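Local coordinates for resiniferatoxin-binding, phosphotriesterase-related protein (Rhodobacter sphaeroides 2.4.1, PDB 3K2G) that binds two zinc ions in a TIM-barrel fold of the phosphotriesterase family and is probably a phosphoric diester hydrolase, at residues L87-V92 / R119-E124; R113-L118 / D166-R171. All coordinates share one frame; numbering follows the deposited sequence.

How the contacts relate
Both contacts use helix 115-125, one near each end of it, and their centres lie 15 Å apart on the same side of the chain's centre. Contact 1 packs residues 119-124 of this helix against helix 85-97, which comes earlier in the chain; contact 2 sets its first turn and the residues before it against the loop 166-171, which follows helix 150-162 and precedes strand 175-178. The segments alternate along the sequence: 87-92, 113-118, 119-124, 166-171. Arg119 joins the two, through a salt bridge from its NH1 to Asp169 OD1 3.1 Å away. Helix 115-125 of the TIM barrel thus packs on the preceding helix at its later turns and on the loop before strand 175-178 at its start.

Contact 1 of 2, residues L87-V92 / R119-E124; sequences LAIAEV and RRISAE
Ile89 and Ile121 meet at the heart of a helix-helix contact in the outer layer of the TIM barrel, where helix 85-97 packs against helix 115-125. The short segments run 9.6 Å apart at closest approach and cross at -42°, with their N-to-C directions pointing broadly the same way, as expected of neighbouring helices in a beta/alpha barrel. On the second helix Arg120 comes first. Its side chain leaves with CG anti to the backbone N (chi1 175°) and stays extended as far as NE, which carries the guanidinium past the methyl end of Ile89. NE donates to Glu124 OE2, one helical turn further on, in a salt bridge of 2.8 Å, while NH2 pairs with Asp86 at the start of the opposite helix; the arginine therefore ties the two helices together ionically along one border.

Ile121 follows and carries the apolar packing together with Ile89. The carbons beyond its CB are divided among three residues of helix 85-97: CD1 reaches Ala88 CB at 4.2 Å, CG1 lies against CG1 of Ile89, and CG2 faces Val92 CG2 at 4.3 Å. The small Ala88 and the branched Val92, one turn apart, thus meet the methyls of its two branches while Ile89 passes slantwise across its base, its CG1 4.1 Å from Ile121 CA.

Glu124 closes the row. Its chain continues extended beyond CG and crosses Ile89 at about a right angle, with CB also against that isoleucine. The bond from Arg120 reaches OE2 on its syn side, 27° out of the carboxylate plane, which helps to hold the acid's rotation. The Ile89 methyl lies over the flat face of this carboxylate, CD1 being 3.3 Å from Glu124 OE1 and 3.4 Å from Glu124 CD.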
loop_
_atom_site.group_PDB
_atom_site.type_symbol
_atom_site.label_atom_id
_atom_site.label_comp_id
_atom_site.label_asym_id
_atom_site.label_seq_id
_atom_site.Cartn_x
_atom_site.Cartn_y
_atom_site.Cartn_z
ATOM N N LEU B 87 -25.224 -29.705 24.427
ATOM C CA LEU B 87 -24.687 -29.349 23.114
ATOM C C LEU B 87 -23.269 -28.802 23.284
ATOM O O LEU B 87 -22.370 -29.107 22.491
ATOM C CB LEU B 87 -25.575 -28.293 22.441
ATOM C CG LEU B 87 -25.111 -27.783 21.068
ATOM C CD1 LEU B 87 -24.959 -28.950 20.108
ATOM C CD2 LEU B 87 -26.107 -26.775 20.525
ATOM N N ALA B 88 -23.081 -27.993 24.321
ATOM C CA ALA B 88 -21.771 -27.421 24.614
ATOM C C ALA B 88 -20.782 -28.569 24.778
ATOM O O ALA B 88 -19.692 -28.552 24.207
ATOM C CB ALA B 88 -21.833 -26.593 25.894
ATOM N N ILE B 89 -21.179 -29.576 25.550
ATOM C CA ILE B 89 -20.326 -30.733 25.783
ATOM C C ILE B 89 -19.984 -31.455 24.485
ATOM O O ILE B 89 -18.839 -31.849 24.277
ATOM C CB ILE B 89 -20.995 -31.727 26.766
ATOM C CG1 ILE B 89 -20.988 -31.131 28.174
ATOM C CG2 ILE B 89 -20.270 -33.071 26.737
ATOM C CD1 ILE B 89 -21.845 -31.882 29.169
ATOM N N ALA B 90 -20.972 -31.641 23.612
ATOM C CA ALA B 90 -20.720 -32.322 22.346
ATOM C C ALA B 90 -19.817 -31.476 21.448
ATOM O O ALA B 90 -18.897 -31.989 20.805
ATOM C CB ALA B 90 -22.037 -32.617 21.627
ATOM N N GLU B 91 -20.087 -30.176 21.411
ATOM C CA GLU B 91 -19.307 -29.263 20.586
ATOM C C GLU B 91 -17.861 -29.178 21.072
ATOM O O GLU B 91 -16.940 -29.078 20.267
ATOM C CB GLU B 91 -19.952 -27.879 20.596
ATOM C CG GLU B 91 -21.289 -27.796 19.852
ATOM C CD GLU B 91 -21.128 -27.732 18.336
ATOM O OE1 GLU B 91 -20.115 -27.169 17.862
ATOM O OE2 GLU B 91 -22.021 -28.224 17.614
ATOM N N VAL B 92 -17.668 -29.220 22.390
ATOM C CA VAL B 92 -16.327 -29.159 22.959
ATOM C C VAL B 92 -15.574 -30.462 22.694
ATOM O O VAL B 92 -14.356 -30.462 22.503
ATOM C CB VAL B 92 -16.378 -28.873 24.483
ATOM C CG1 VAL B 92 -15.000 -29.069 25.112
ATOM C CG2 VAL B 92 -16.854 -27.448 24.718
ATOM N N ARG B 119 -17.712 -26.973 35.313
ATOM C CA ARG B 119 -17.198 -28.212 35.885
ATOM C C ARG B 119 -17.829 -29.445 35.242
ATOM O O ARG B 119 -17.158 -30.457 35.020
ATOM C CB ARG B 119 -17.416 -28.220 37.402
ATOM C CG ARG B 119 -16.364 -27.414 38.158
ATOM C CD ARG B 119 -16.661 -27.314 39.646
ATOM N NE ARG B 119 -15.490 -26.847 40.388
ATOM C CZ ARG B 119 -15.467 -26.614 41.698
ATOM N NH1 ARG B 119 -16.559 -26.798 42.429
ATOM N NH2 ARG B 119 -14.343 -26.211 42.280
ATOM N N ARG B 120 -19.117 -29.369 34.934
ATOM C CA ARG B 120 -19.775 -30.503 34.302
ATOM C C ARG B 120 -19.180 -30.677 32.907
ATOM O O ARG B 120 -18.941 -31.797 32.455
ATOM C CB ARG B 120 -21.285 -30.276 34.204
ATOM C CG ARG B 120 -22.010 -31.376 33.445
ATOM C CD ARG B 120 -23.494 -31.096 33.309
ATOM N NE ARG B 120 -24.085 -31.916 32.253
ATOM C CZ ARG B 120 -25.324 -31.773 31.792
ATOM N NH1 ARG B 120 -26.124 -30.841 32.292
ATOM N NH2 ARG B 120 -25.758 -32.557 30.815
ATOM N N ILE B 121 -18.925 -29.560 32.233
ATOM C CA ILE B 121 -18.351 -29.612 30.894
ATOM C C ILE B 121 -16.945 -30.207 30.931
ATOM O O ILE B 121 -16.616 -31.089 30.137
ATOM C CB ILE B 121 -18.303 -28.209 30.255
ATOM C CG1 ILE B 121 -19.728 -27.662 30.120
ATOM C CG2 ILE B 121 -17.616 -28.277 28.902
ATOM C CD1 ILE B 121 -19.808 -26.257 29.578
ATOM N N SER B 122 -16.118 -29.734 31.858
ATOM C CA SER B 122 -14.758 -30.247 31.972
ATOM C C SER B 122 -14.797 -31.720 32.365
ATOM O O SER B 122 -14.012 -32.525 31.869
ATOM C CB SER B 122 -13.963 -29.457 33.016
ATOM O OG SER B 122 -14.469 -29.672 34.320
ATOM N N ALA B 123 -15.722 -32.070 33.251
ATOM C CA ALA B 123 -15.842 -33.452 33.700
ATOM C C ALA B 123 -16.230 -34.405 32.569
ATOM O O ALA B 123 -15.613 -35.455 32.399
ATOM C CB ALA B 123 -16.855 -33.550 34.836
ATOM N N GLU B 124 -17.237 -34.033 31.785
ATOM C CA GLU B 124 -17.698 -34.891 30.694
ATOM C C GLU B 124 -16.879 -34.858 29.407
ATOM O O GLU B 124 -16.951 -35.791 28.610
ATOM C CB GLU B 124 -19.158 -34.580 30.364
ATOM C CG GLU B 124 -20.127 -34.923 31.480
ATOM C CD GLU B 124 -21.565 -34.656 31.094
ATOM O OE1 GLU B 124 -21.955 -35.048 29.977
ATOM O OE2 GLU B 124 -22.308 -34.065 31.908
#

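Contact 2 of 2, residues R113-L118 / D166-R171; sequences RDPVKL and DGTDAR
Pro115, the first residue of helix 115-125, presses its ring onto three residues of the loop 166-171, and this packing makes up most of the contact. CB and CG of the proline share the methyl of Thr168, whose CG2 lies 3.7 Å from Pro115 CG. That methyl is placed between the backbone N and the carbonyl carbon of its own residue, with OG1 anti to N (chi1 -168°); the threonine therefore offers its carbon branch to the ring. Beyond the threonine methyl, on the side away from Asp166, Ala170 CB stands 4.0 Å from Pro115 CB. Met131 of strand 128-131 also touches the proline, which is buried where the helix start, the loop and the barrel strand converge.

Asp166 contributes mainly through its CB, which lies 4.1 Å from both CG and CD of Pro115; its side chain crosses that of the proline at about a right angle. OD2 of Asp166 lies 4.2 Å from Arg113 O, a distance with no bond in it.

Arg113 brings its side chain alongside this acid without pairing with it: NH2 and Asp166 OD2 are 4.8 Å apart, so any attraction is probably long-range only. The guanidinium is instead held by Glu160, through NH2, and by the carbonyl of Gly132, through NH1.

Between Arg113 and Pro115, Asp114 turns away from the loop and caps the helix. Its OD1 accepts from Lys117 N at 3.1 Å, from 59° above the carboxylate plane, and more weakly from Val116 N. An N-cap aspartate followed by proline in the first turn is a classic helix start; here it begins a barrel helix, with the loop leading to strand 175-178 packed against its first turn in the phosphotriesterase TIM barrel.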
loop_
_atom_site.group_PDB
_atom_site.type_symbol
_atom_site.label_atom_id
_atom_site.label_comp_id
_atom_site.label_asym_id
_atom_site.label_seq_id
_atom_site.Cartn_x
_atom_site.Cartn_y
_atom_site.Cartn_z
ATOM N N ARG B 113 -21.636 -16.129 33.789
ATOM C CA ARG B 113 -20.583 -17.013 34.282
ATOM C C ARG B 113 -21.190 -18.031 35.248
ATOM O O ARG B 113 -21.950 -17.663 36.142
ATOM C CB ARG B 113 -19.492 -16.204 34.990
ATOM C CG ARG B 113 -18.331 -17.051 35.501
ATOM C CD ARG B 113 -17.333 -16.219 36.289
ATOM N NE ARG B 113 -17.945 -15.570 37.446
ATOM C CZ ARG B 113 -17.274 -14.848 38.342
ATOM N NH1 ARG B 113 -15.964 -14.682 38.217
ATOM N NH2 ARG B 113 -17.915 -14.288 39.362
ATOM N N ASP B 114 -20.857 -19.304 35.062
ATOM C CA ASP B 114 -21.384 -20.365 35.915
ATOM C C ASP B 114 -20.371 -21.489 36.140
ATOM O O ASP B 114 -20.218 -22.376 35.300
ATOM C CB ASP B 114 -22.649 -20.959 35.293
ATOM C CG ASP B 114 -23.430 -21.820 36.267
ATOM O OD1 ASP B 114 -22.805 -22.607 37.012
ATOM O OD2 ASP B 114 -24.676 -21.713 36.280
ATOM N N PRO B 115 -19.682 -21.478 37.292
ATOM C CA PRO B 115 -18.688 -22.511 37.601
ATOM C C PRO B 115 -19.252 -23.929 37.681
ATOM O O PRO B 115 -18.543 -24.902 37.426
ATOM C CB PRO B 115 -18.096 -22.037 38.929
ATOM C CG PRO B 115 -19.213 -21.270 39.550
ATOM C CD PRO B 115 -19.777 -20.498 38.385
ATOM N N VAL B 116 -20.525 -24.047 38.035
ATOM C CA VAL B 116 -21.141 -25.364 38.125
ATOM C C VAL B 116 -21.183 -26.005 36.741
ATOM O O VAL B 116 -20.780 -27.153 36.564
ATOM C CB VAL B 116 -22.578 -25.274 38.675
ATOM C CG1 VAL B 116 -23.183 -26.662 38.760
ATOM C CG2 VAL B 116 -22.570 -24.611 40.047
ATOM N N LYS B 117 -21.665 -25.247 35.762
ATOM C CA LYS B 117 -21.765 -25.725 34.389
ATOM C C LYS B 117 -20.387 -26.057 33.827
ATOM O O LYS B 117 -20.190 -27.118 33.233
ATOM C CB LYS B 117 -22.431 -24.669 33.506
ATOM C CG LYS B 117 -23.859 -24.297 33.895
ATOM C CD LYS B 117 -24.448 -23.353 32.843
ATOM C CE LYS B 117 -25.814 -22.804 33.228
ATOM N NZ LYS B 117 -26.869 -23.855 33.264
ATOM N N LEU B 118 -19.436 -25.144 34.017
ATOM C CA LEU B 118 -18.075 -25.350 33.533
ATOM C C LEU B 118 -17.492 -26.670 34.037
ATOM O O LEU B 118 -16.855 -27.402 33.282
ATOM C CB LEU B 118 -17.167 -24.186 33.962
ATOM C CG LEU B 118 -17.454 -22.803 33.369
ATOM C CD1 LEU B 118 -16.321 -21.851 33.722
ATOM C CD2 LEU B 118 -17.597 -22.911 31.853
ATOM N N ASP B 166 -19.060 -17.569 43.088
ATOM C CA ASP B 166 -20.497 -17.801 43.021
ATOM C C ASP B 166 -21.003 -18.903 43.958
ATOM O O ASP B 166 -21.766 -19.777 43.547
ATOM C CB ASP B 166 -20.894 -18.126 41.577
ATOM C CG ASP B 166 -22.154 -17.404 41.146
ATOM O OD1 ASP B 166 -23.216 -17.628 41.769
ATOM O OD2 ASP B 166 -22.083 -16.609 40.185
ATOM N N GLY B 167 -20.578 -18.863 45.214
ATOM C CA GLY B 167 -21.032 -19.857 46.170
ATOM C C GLY B 167 -20.312 -21.192 46.140
ATOM O O GLY B 167 -20.601 -22.063 46.959
ATOM N N THR B 168 -19.380 -21.359 45.207
ATOM C CA THR B 168 -18.620 -22.600 45.092
ATOM C C THR B 168 -17.171 -22.373 45.521
ATOM O O THR B 168 -16.782 -21.245 45.836
ATOM C CB THR B 168 -18.609 -23.123 43.641
ATOM O OG1 THR B 168 -18.102 -24.464 43.621
ATOM C CG2 THR B 168 -17.710 -22.260 42.772
ATOM N N ASP B 169 -16.375 -23.441 45.529
ATOM C CA ASP B 169 -14.967 -23.330 45.905
ATOM C C ASP B 169 -14.093 -23.297 44.655
ATOM O O ASP B 169 -12.870 -23.433 44.726
ATOM C CB ASP B 169 -14.551 -24.490 46.820
ATOM C CG ASP B 169 -14.640 -25.841 46.141
ATOM O OD1 ASP B 169 -15.406 -25.974 45.167
ATOM O OD2 ASP B 169 -13.951 -26.778 46.596
ATOM N N ALA B 170 -14.734 -23.121 43.505
ATOM C CA ALA B 170 -14.006 -23.038 42.249
ATOM C C ALA B 170 -13.365 -21.656 42.230
ATOM O O ALA B 170 -14.021 -20.657 42.521
ATOM C CB ALA B 170 -14.958 -23.199 41.072
ATOM N N ARG B 171 -12.081 -21.601 41.902
ATOM C CA ARG B 171 -11.375 -20.330 41.862
ATOM C C ARG B 171 -11.034 -19.926 40.430
ATOM O O ARG B 171 -10.918 -20.777 39.546
ATOM C CB ARG B 171 -10.123 -20.415 42.738
ATOM C CG ARG B 171 -10.470 -20.546 44.216
ATOM C CD ARG B 171 -9.250 -20.702 45.089
ATOM N NE ARG B 171 -8.658 -22.028 44.970
ATOM C CZ ARG B 171 -7.592 -22.429 45.654
ATOM N NH1 ARG B 171 -7.001 -21.599 46.505
ATOM N NH2 ARG B 171 -7.119 -23.657 45.492
#